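PDB 3FAC: putative uncharacterized protein from Rhodobacter sphaeroides 2.4.1, which is of unknown function but belongs to the Gfa family and probably binds zinc, with a possible carbon-sulfur lyase activity. Local coordinates for residues 18-23 and 93-98. Residues are numbered along the deposited sequence; the frame is centred on the assembly and turned at random.
Sequences NGFADA and AILEGV
The ring of Phe20 reaches across to Leu95 and Val98, and these apolar touches are the whole of the contact; no hydrogen bond links 18-23 to 93-98. Leu95 meets the ring at its edge, close to the ring plane, with CD1 lying 3.5 Å from CE1 of Phe20. Val98 comes in obliquely and more loosely, its CG2 methyl 4.0 Å from CZ of the same ring. With CG1 of Val98 turned trans to the backbone N (chi1 -180°), it is CG2, beside that nitrogen, that faces the ring. In this beta-tent fold of the Gfa family, the loop between strand 11-14 and helix 31-34 meets the loop that follows strand 87-91. A type I turn from Phe20 to Ala23 is closed by Ala23 N to Phe20 O at 3.0 Å. Leu95 and Val98, first and last residues of a type II turn closed by Val98 N to Leu95 O at 3.1 Å, both meet the far end of the ring, around CE1 and CZ. Beyond the pair, Phe20 also rests on Met1 and Leu103, and Leu95 packs on Val14 of strand 11-14. Backbone hydrogen bonds join Ile94 to Thr4 and Glu96 to Lys2, tying the second loop to the N-terminal strand.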
loop_
_atom_site.group_PDB
_atom_site.type_symbol
_atom_site.label_atom_id
_atom_site.label_comp_id
_atom_site.label_asym_id
_atom_site.label_seq_id
_atom_site.Cartn_x
_atom_site.Cartn_y
_atom_site.Cartn_z
ATOM N N ASN A 18 -0.208 6.817 11.807
ATOM C CA ASN A 18 0.836 7.590 12.463
ATOM C C ASN A 18 1.823 8.152 11.451
ATOM O O ASN A 18 3.025 7.905 11.533
ATOM C CB ASN A 18 1.571 6.711 13.480
ATOM C CG ASN A 18 2.454 7.516 14.418
ATOM O OD1 ASN A 18 1.981 8.427 15.098
ATOM N ND2 ASN A 18 3.739 7.178 14.463
ATOM N N GLY A 19 1.301 8.909 10.493
ATOM C CA GLY A 19 2.139 9.503 9.470
ATOM C C GLY A 19 3.118 8.541 8.829
ATOM O O GLY A 19 2.830 7.355 8.658
ATOM N N PHE A 20 4.287 9.064 8.482
ATOM C CA PHE A 20 5.342 8.284 7.844
ATOM C C PHE A 20 6.380 7.859 8.869
ATOM O O PHE A 20 7.326 7.140 8.551
ATOM C CB PHE A 20 6.010 9.129 6.762
ATOM C CG PHE A 20 5.045 9.695 5.764
ATOM C CD1 PHE A 20 4.594 8.925 4.697
ATOM C CD2 PHE A 20 4.562 10.988 5.909
ATOM C CE1 PHE A 20 3.676 9.434 3.790
ATOM C CE2 PHE A 20 3.643 11.508 5.008
ATOM C CZ PHE A 20 3.199 10.727 3.944
ATOM N N ALA A 21 6.189 8.311 10.101
ATOM C CA ALA A 21 7.099 8.003 11.192
ATOM C C ALA A 21 7.507 6.534 11.258
ATOM O O ALA A 21 8.633 6.220 11.644
ATOM C CB ALA A 21 6.474 8.424 12.513
ATOM N N ASP A 22 6.601 5.638 10.878
ATOM C CA ASP A 22 6.897 4.210 10.933
ATOM C C ASP A 22 6.919 3.485 9.591
ATOM O O ASP A 22 6.599 2.299 9.523
ATOM C CB ASP A 22 5.908 3.511 11.871
ATOM C CG ASP A 22 4.463 3.811 11.522
ATOM O OD1 ASP A 22 4.054 3.540 10.370
ATOM O OD2 ASP A 22 3.734 4.318 12.402
ATOM N N ALA A 23 7.303 4.187 8.530
ATOM C CA ALA A 23 7.371 3.576 7.205
ATOM C C ALA A 23 8.509 2.555 7.180
ATOM O O ALA A 23 9.683 2.920 7.228
ATOM C CB ALA A 23 7.600 4.645 6.147
ATOM N N ALA A 93 4.686 5.775 -2.143
ATOM C CA ALA A 93 4.984 6.389 -3.427
ATOM C C ALA A 93 3.757 6.770 -4.249
ATOM O O ALA A 93 3.862 7.557 -5.186
ATOM C CB ALA A 93 5.887 5.477 -4.235
ATOM N N ILE A 94 2.595 6.218 -3.924
ATOM C CA ILE A 94 1.400 6.584 -4.680
ATOM C C ILE A 94 0.736 7.825 -4.071
ATOM O O ILE A 94 -0.079 8.486 -4.717
ATOM C CB ILE A 94 0.351 5.426 -4.745
ATOM C CG1 ILE A 94 -0.269 5.178 -3.370
ATOM C CG2 ILE A 94 1.007 4.158 -5.268
ATOM C CD1 ILE A 94 -1.505 4.293 -3.421
ATOM N N LEU A 95 1.094 8.137 -2.828
ATOM C CA LEU A 95 0.542 9.298 -2.131
ATOM C C LEU A 95 0.977 10.592 -2.813
ATOM O O LEU A 95 2.169 10.821 -3.029
ATOM C CB LEU A 95 1.000 9.302 -0.667
ATOM C CG LEU A 95 0.661 8.056 0.159
ATOM C CD1 LEU A 95 1.219 8.227 1.553
ATOM C CD2 LEU A 95 -0.849 7.838 0.206
ATOM N N GLU A 96 -0.000 11.431 -3.144
ATOM C CA GLU A 96 0.245 12.699 -3.820
ATOM C C GLU A 96 1.218 13.587 -3.058
ATOM O O GLU A 96 1.053 13.823 -1.861
ATOM C CB GLU A 96 -1.083 13.436 -4.039
ATOM C CG GLU A 96 -0.954 14.818 -4.669
ATOM C CD GLU A 96 -2.263 15.320 -5.265
ATOM O OE1 GLU A 96 -2.615 14.877 -6.383
ATOM O OE2 GLU A 96 -2.943 16.151 -4.621
ATOM N N GLY A 97 2.242 14.061 -3.765
ATOM C CA GLY A 97 3.239 14.929 -3.165
ATOM C C GLY A 97 4.323 14.213 -2.381
ATOM O O GLY A 97 5.101 14.851 -1.668
ATOM N N VAL A 98 4.389 12.893 -2.512
ATOM C CA VAL A 98 5.393 12.125 -1.783
ATOM C C VAL A 98 6.423 11.446 -2.670
ATOM O O VAL A 98 6.097 10.549 -3.446
ATOM C CB VAL A 98 4.743 11.028 -0.904
ATOM C CG1 VAL A 98 5.820 10.252 -0.160
ATOM C CG2 VAL A 98 3.767 11.657 0.080
#